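Local coordinates for TRAP dicarboxylate transporter, DctP subunit (Ochrobactrum anthropi, PDB 4P47), which probably binds a dicarboxylate or related solute in the periplasm and hands it to a TRAP-type membrane transporter, at residues A[300-303]-A[304-307]; A[160-163]-A[164-168]; A[113-116]-A[117-121]. One frame throughout, in Å; residues are numbered along the deposited sequence. Where two conformers were deposited one is given.

Contact 1: residues A[300-303]-A[304-307]; sequences ETTR and LRDA
Glu300 meets Leu304, Thr301 meets Arg305 and Thr302 meets Asp306 in a local contact one turn apart along helix 298-312, one side of which is buried while another faces solvent. Main-chain bonds tie the turns together, from Arg305 N to Thr301 O at 2.8 Å and 170° to the longer Ala307 N to Arg303 O at 3.1 Å. The Glu300 chain bends at chi2 (57°), which brings OE2 back to 3.8 Å from CG of the buried Leu304. Leu304 also packs on Phe112, Leu296 and Leu164. With an alanine in place of Leu304, CG and both methyls are gone and a gap would probably open among these three residues and the Glu300 carboxylate. The helix belongs to the alpha/beta fold of the TRAP solute receptors, and Arg305 ties it to the loop ahead of helix 117-125. Its chain runs back past the preceding turn, NH2 lying 3.5 Å from Thr301 CG2 and hydrogen-bonding Phe112 O. Water 1 sits in the guanidinium plane, at the edge, taking a weak bond from Arg305 NH2 (3.3 Å) and bonded to Thr302 OG1 at 3.1 Å. That hydroxyl is also bonded to Pro298 O, one turn earlier. The methyl branch of Thr302, CG2, lies alongside the Asp306 carboxylate, 3.5 Å from OD2, the two side chains pointing the same way.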
loop_
_atom_site.group_PDB
_atom_site.type_symbol
_atom_site.label_atom_id
_atom_site.label_comp_id
_atom_site.label_asym_id
_atom_site.label_seq_id
_atom_site.Cartn_x
_atom_site.Cartn_y
_atom_site.Cartn_z
ATOM N N GLU A 300 0.559 -10.769 20.078
ATOM C CA GLU A 300 0.448 -9.370 20.421
ATOM C C GLU A 300 -0.303 -8.588 19.318
ATOM O O GLU A 300 -1.108 -7.711 19.611
ATOM C CB GLU A 300 1.819 -8.775 20.670
ATOM C CG GLU A 300 1.756 -7.318 20.981
ATOM C CD GLU A 300 0.875 -6.970 22.176
ATOM O OE1 GLU A 300 0.893 -7.702 23.192
ATOM O OE2 GLU A 300 0.188 -5.929 22.109
ATOM N N THR A 301 -0.045 -8.917 18.056
ATOM C CA THR A 301 -0.812 -8.347 16.957
ATOM C C THR A 301 -2.291 -8.640 17.153
ATOM O O THR A 301 -3.128 -7.752 16.983
ATOM C CB THR A 301 -0.329 -8.898 15.616
ATOM O OG1 THR A 301 1.009 -8.437 15.401
ATOM C CG2 THR A 301 -1.243 -8.424 14.483
ATOM N N THR A 302 -2.618 -9.873 17.519
ATOM C CA THR A 302 -4.008 -10.227 17.731
ATOM C C THR A 302 -4.607 -9.401 18.860
ATOM O O THR A 302 -5.748 -8.977 18.801
ATOM C CB THR A 302 -4.128 -11.728 18.007
ATOM O OG1 THR A 302 -3.821 -12.438 16.809
ATOM C CG2 THR A 302 -5.538 -12.129 18.492
ATOM N N ARG A 303 -3.841 -9.187 19.917
ATOM C CA ARG A 303 -4.298 -8.376 21.044
ATOM C C ARG A 303 -4.645 -6.943 20.590
ATOM O O ARG A 303 -5.653 -6.363 21.015
ATOM C CB ARG A 303 -3.217 -8.374 22.142
ATOM C CG ARG A 303 -3.641 -7.914 23.524
ATOM C CD ARG A 303 -2.528 -8.192 24.582
ATOM N NE ARG A 303 -2.461 -9.606 24.943
ATOM C CZ ARG A 303 -3.178 -10.169 25.916
ATOM N NH1 ARG A 303 -3.069 -11.467 26.165
ATOM N NH2 ARG A 303 -4.000 -9.435 26.638
ATOM N N LEU A 304 -3.827 -6.377 19.698
ATOM C CA LEU A 304 -4.070 -5.030 19.160
ATOM C C LEU A 304 -5.281 -5.030 18.237
ATOM O O LEU A 304 -6.184 -4.183 18.363
ATOM C CB LEU A 304 -2.847 -4.511 18.396
ATOM C CG LEU A 304 -1.656 -4.211 19.290
ATOM C CD1 LEU A 304 -0.425 -3.961 18.446
ATOM C CD2 LEU A 304 -1.921 -3.028 20.203
ATOM N N ARG A 305 -5.352 -6.023 17.352
ATOM C CA ARG A 305 -6.480 -6.162 16.453
ATOM C C ARG A 305 -7.795 -6.252 17.233
ATOM O O ARG A 305 -8.773 -5.576 16.913
ATOM C CB ARG A 305 -6.304 -7.403 15.592
ATOM C CG ARG A 305 -7.377 -7.558 14.520
ATOM C CD ARG A 305 -7.254 -8.901 13.776
ATOM N NE ARG A 305 -5.979 -9.042 13.099
ATOM C CZ ARG A 305 -5.011 -9.895 13.423
ATOM N NH1 ARG A 305 -5.146 -10.754 14.421
ATOM N NH2 ARG A 305 -3.900 -9.898 12.712
ATOM N N ASP A 306 -7.814 -7.074 18.275
ATOM C CA ASP A 306 -9.034 -7.274 19.060
ATOM C C ASP A 306 -9.409 -6.001 19.817
ATOM O O ASP A 306 -10.586 -5.684 19.967
ATOM C CB ASP A 306 -8.892 -8.456 20.024
ATOM C CG ASP A 306 -8.850 -9.807 19.301
ATOM O OD1 ASP A 306 -9.173 -9.864 18.102
ATOM O OD2 ASP A 306 -8.491 -10.808 19.951
ATOM N N ALA A 307 -8.417 -5.247 20.279
ATOM C CA ALA A 307 -8.681 -4.020 21.011
ATOM C C ALA A 307 -9.304 -2.952 20.126
ATOM O O ALA A 307 -10.080 -2.125 20.598
ATOM C CB ALA A 307 -7.405 -3.496 21.671
HETATM O O HOH W 1 -2.020 -12.107 14.368
#

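Contact 2: residues A[160-163]-A[164-168]; sequences PVAK and LEDIA
Asp166 turns its carboxylate back onto Ala162 and Lys163, tying the short, weakly bonded helix at about 164-167 to the loop that leads into it. Its OD2 takes the backbone N-H of Ala162 on the anti lone pair, with Ala162 N 2.8 Å from Asp166 OD2 and the bond fairly straight at 161°. A second bond, Asp166 N to Lys163 O at 3.0 Å, is more bent, and the donor stands above the carbonyl plane. On the buried side Val161 CG1 packs 3.6 Å from Ile167 CG1, the two side chains crossing at about a right angle. The opposite character shows in Lys163, an exposed residue. Its chi1 of 62° brings CG over beside the aspartate, 3.5 Å from Asp166 OD2, and the chain bends at its end to form a salt bridge, Lys163 NZ to Asp166 OD1 at 3.0 Å, met on the syn side. Farther out, Asp166 O takes a bond from His159 and Val161 O from Thr231 on strand 229-245, while Leu164 and Ile167 rest on Leu187, Ile167 also touches Ala189, and Lys163 lies on Glu300 of helix 298-312.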
loop_
_atom_site.group_PDB
_atom_site.type_symbol
_atom_site.label_atom_id
_atom_site.label_comp_id
_atom_site.label_asym_id
_atom_site.label_seq_id
_atom_site.Cartn_x
_atom_site.Cartn_y
_atom_site.Cartn_z
ATOM N N PRO A 160 10.091 2.504 23.679
ATOM C CA PRO A 160 9.679 1.418 22.789
ATOM C C PRO A 160 8.168 1.142 22.880
ATOM O O PRO A 160 7.558 1.286 23.950
ATOM C CB PRO A 160 10.487 0.214 23.304
ATOM C CG PRO A 160 11.649 0.799 24.029
ATOM C CD PRO A 160 11.186 2.107 24.580
ATOM N N VAL A 161 7.571 0.769 21.754
ATOM C CA VAL A 161 6.179 0.348 21.708
ATOM C C VAL A 161 6.091 -1.152 21.446
ATOM O O VAL A 161 6.445 -1.664 20.370
ATOM C CB VAL A 161 5.417 1.131 20.646
ATOM C CG1 VAL A 161 4.059 0.483 20.402
ATOM C CG2 VAL A 161 5.267 2.571 21.082
ATOM N N ALA A 162 5.599 -1.875 22.438
ATOM C CA ALA A 162 5.468 -3.325 22.320
ATOM C C ALA A 162 4.030 -3.814 22.555
ATOM O O ALA A 162 3.724 -5.005 22.387
ATOM C CB ALA A 162 6.438 -3.995 23.278
ATOM N N LYS A 163 3.152 -2.903 22.955
ATOM C CA LYS A 163 1.794 -3.245 23.347
ATOM C C LYS A 163 0.976 -1.965 23.427
ATOM O O LYS A 163 1.518 -0.864 23.378
ATOM C CB LYS A 163 1.802 -3.958 24.710
ATOM C CG LYS A 163 2.349 -3.112 25.848
ATOM C CD LYS A 163 2.367 -3.860 27.172
ATOM C CE LYS A 163 3.020 -3.030 28.260
ATOM N NZ LYS A 163 4.459 -2.803 27.966
ATOM N N LEU A 164 -0.339 -2.129 23.530
ATOM C CA LEU A 164 -1.293 -1.029 23.538
ATOM C C LEU A 164 -0.967 0.076 24.542
ATOM O O LEU A 164 -0.989 1.269 24.224
ATOM C CB LEU A 164 -2.682 -1.614 23.841
ATOM C CG LEU A 164 -3.843 -0.636 23.979
ATOM C CD1 LEU A 164 -4.072 0.041 22.674
ATOM C CD2 LEU A 164 -5.107 -1.350 24.436
ATOM N N GLU A 165 -0.656 -0.325 25.762
ATOM C CA GLU A 165 -0.441 0.617 26.839
ATOM C C GLU A 165 0.726 1.557 26.513
ATOM O O GLU A 165 0.746 2.709 26.949
ATOM C CB GLU A 165 -0.196 -0.184 28.127
ATOM C CG GLU A 165 -1.450 -0.914 28.694
ATOM C CD GLU A 165 -1.818 -2.250 28.018
ATOM O OE1 GLU A 165 -1.094 -2.764 27.143
ATOM O OE2 GLU A 165 -2.873 -2.812 28.392
ATOM N N ASP A 166 1.681 1.064 25.721
ATOM C CA ASP A 166 2.849 1.860 25.312
ATOM C C ASP A 166 2.482 2.988 24.343
ATOM O O ASP A 166 3.240 3.951 24.173
ATOM C CB ASP A 166 3.924 0.979 24.663
ATOM C CG ASP A 166 4.437 -0.116 25.585
ATOM O OD1 ASP A 166 4.241 -0.004 26.814
ATOM O OD2 ASP A 166 5.052 -1.075 25.061
ATOM N N ILE A 167 1.353 2.845 23.670
ATOM C CA ILE A 167 0.922 3.838 22.669
ATOM C C ILE A 167 0.125 4.964 23.331
ATOM O O ILE A 167 0.052 6.076 22.808
ATOM C CB ILE A 167 0.065 3.187 21.560
ATOM C CG1 ILE A 167 0.873 2.122 20.820
ATOM C CG2 ILE A 167 -0.447 4.210 20.563
ATOM C CD1 ILE A 167 0.026 1.231 19.963
ATOM N N ALA A 168 -0.443 4.669 24.502
ATOM C CA ALA A 168 -1.288 5.624 25.218
ATOM C C ALA A 168 -0.639 6.993 25.317
ATOM O O ALA A 168 0.466 7.130 25.818
ATOM C CB ALA A 168 -1.610 5.093 26.629
#

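Contact 3: residues A[113-116]-A[117-121]; sequences LFNS and GEEAD
Asn115 and Ser116 grip Glu119 at the start of helix 117-125, while Phe114 lies against Ala120. The backbone N-H of Asn115 points almost straight at the glutamate, Asn115 N to Glu119 OE1 measuring 2.8 Å at 171°, although the oxygen is approached from above the carboxylate plane. In return Glu119 N donates to the hydroxyl of Ser116, 3.2 Å from N to OG, and the first full helical bond follows, Ala120 N to Ser116 O at 3.0 Å. Ser116 thus serves as N-cap, and its chi1 of 69° is what turns OG over the end of the helix to meet the third N-H. The exchange resembles a capping box, but the glutamate returns its bond to the residue before the cap instead of to the cap itself. Beyond CG the Glu119 chain is extended, passing Ser116 OG at 3.4 Å from its CG on the way to the loop. Sitting in the first turn, its buried carboxylate would probably be favoured in the charged form by the helix end. Water 2 bridges the two side chains, 2.9 Å from Ser116 OG and donating only a weak bond to Glu119 OE2. On the apolar side the Phe114 ring is sandwiched: Ala120 CA makes a CH-pi contact 3.7 Å from the ring centroid and 9° off the normal, and Leu113 CB covers the opposite face. Behind these, Leu331 of helix 321-336 touches both Leu113 and Phe114, and Arg335 bonds Leu113 O. Farther along the helix, Asp121 forms salt bridges with Arg272 and Arg276 of the long helix 254-288.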
loop_
_atom_site.group_PDB
_atom_site.type_symbol
_atom_site.label_atom_id
_atom_site.label_comp_id
_atom_site.label_asym_id
_atom_site.label_seq_id
_atom_site.Cartn_x
_atom_site.Cartn_y
_atom_site.Cartn_z
ATOM N N LEU A 113 -4.478 -6.504 8.849
ATOM C CA LEU A 113 -4.926 -7.585 7.955
ATOM C C LEU A 113 -3.842 -8.648 7.774
ATOM O O LEU A 113 -4.118 -9.841 7.898
ATOM C CB LEU A 113 -5.308 -7.043 6.567
ATOM C CG LEU A 113 -6.413 -5.982 6.554
ATOM C CD1 LEU A 113 -6.728 -5.549 5.127
ATOM C CD2 LEU A 113 -7.696 -6.460 7.237
ATOM N N PHE A 114 -2.616 -8.223 7.453
ATOM C CA PHE A 114 -1.563 -9.143 7.052
ATOM C C PHE A 114 -0.339 -9.014 7.930
ATOM O O PHE A 114 0.007 -7.902 8.361
ATOM C CB PHE A 114 -1.144 -8.876 5.596
ATOM C CG PHE A 114 -2.285 -8.670 4.660
ATOM C CD1 PHE A 114 -3.238 -9.658 4.476
ATOM C CD2 PHE A 114 -2.387 -7.501 3.916
ATOM C CE1 PHE A 114 -4.290 -9.464 3.613
ATOM C CE2 PHE A 114 -3.430 -7.308 3.042
ATOM C CZ PHE A 114 -4.391 -8.300 2.888
ATOM N N ASN A 115 0.346 -10.133 8.154
ATOM C CA ASN A 115 1.579 -10.132 8.931
ATOM C C ASN A 115 2.835 -10.247 8.056
ATOM O O ASN A 115 3.956 -10.092 8.539
ATOM C CB ASN A 115 1.532 -11.247 9.990
ATOM C CG ASN A 115 0.387 -11.057 11.002
ATOM O OD1 ASN A 115 -0.570 -10.317 10.750
ATOM N ND2 ASN A 115 0.485 -11.733 12.148
ATOM N N SER A 116 2.635 -10.497 6.759
ATOM C CA SER A 116 3.726 -10.643 5.812
ATOM C C SER A 116 3.264 -10.355 4.390
ATOM O O SER A 116 2.068 -10.425 4.076
ATOM C CB SER A 116 4.275 -12.073 5.842
ATOM O OG SER A 116 3.337 -12.985 5.300
ATOM N N GLY A 117 4.235 -10.079 3.536
ATOM C CA GLY A 117 3.980 -9.872 2.116
ATOM C C GLY A 117 3.327 -11.073 1.458
ATOM O O GLY A 117 2.449 -10.928 0.613
ATOM N N GLU A 118 3.758 -12.267 1.857
ATOM C CA GLU A 118 3.224 -13.512 1.330
ATOM C C GLU A 118 1.730 -13.630 1.599
ATOM O O GLU A 118 0.956 -14.007 0.720
ATOM C CB GLU A 118 3.983 -14.677 1.985
ATOM C CG GLU A 118 3.501 -16.064 1.613
ATOM C CD GLU A 118 2.448 -16.599 2.565
ATOM O OE1 GLU A 118 2.451 -16.214 3.753
ATOM O OE2 GLU A 118 1.618 -17.416 2.121
ATOM N N GLU A 119 1.330 -13.303 2.821
ATOM C CA GLU A 119 -0.087 -13.284 3.159
ATOM C C GLU A 119 -0.825 -12.252 2.323
ATOM O O GLU A 119 -1.893 -12.524 1.797
ATOM C CB GLU A 119 -0.317 -12.971 4.641
ATOM C CG GLU A 119 0.077 -14.070 5.599
ATOM C CD GLU A 119 -0.327 -13.761 7.038
ATOM O OE1 GLU A 119 -0.764 -12.621 7.320
ATOM O OE2 GLU A 119 -0.218 -14.669 7.889
ATOM N N ALA A 120 -0.261 -11.054 2.212
ATOM C CA ALA A 120 -0.896 -10.000 1.424
ATOM C C ALA A 120 -1.118 -10.445 -0.018
ATOM O O ALA A 120 -2.181 -10.220 -0.580
ATOM C CB ALA A 120 -0.074 -8.705 1.457
ATOM N N ASP A 121 -0.114 -11.070 -0.634
ATOM C CA ASP A 121 -0.234 -11.498 -2.024
ATOM C C ASP A 121 -1.383 -12.487 -2.191
ATOM O O ASP A 121 -2.122 -12.427 -3.168
ATOM C CB ASP A 121 1.044 -12.208 -2.500
ATOM C CG ASP A 121 2.253 -11.310 -2.529
ATOM O OD1 ASP A 121 2.113 -10.075 -2.376
ATOM O OD2 ASP A 121 3.367 -11.867 -2.738
HETATM O O HOH W 2 2.992 -15.038 7.355
#

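Contact 1 lies between the other two in space, its centre about 12 Å from that of contact 2 and about 16 Å from that of contact 3. It touches contact 2 closely, Glu300 CG coming within 3.3 Å of Ala162 O, and meets contact 3 more lightly through Arg305 NH2 and Asn115 OD1, 3.9 Å apart. Contacts 2 and 3 do not touch, their nearest atoms being about 13 Å apart. Arg335, which bonds Leu113 O, stands near the Arg305 guanidinium as a like charge. In this crystal a C-terminus is bound in the ligand pocket. Helix 298-312 thus meets both the loop and short helix after strand 141-156 and the loop starting helix 117-125.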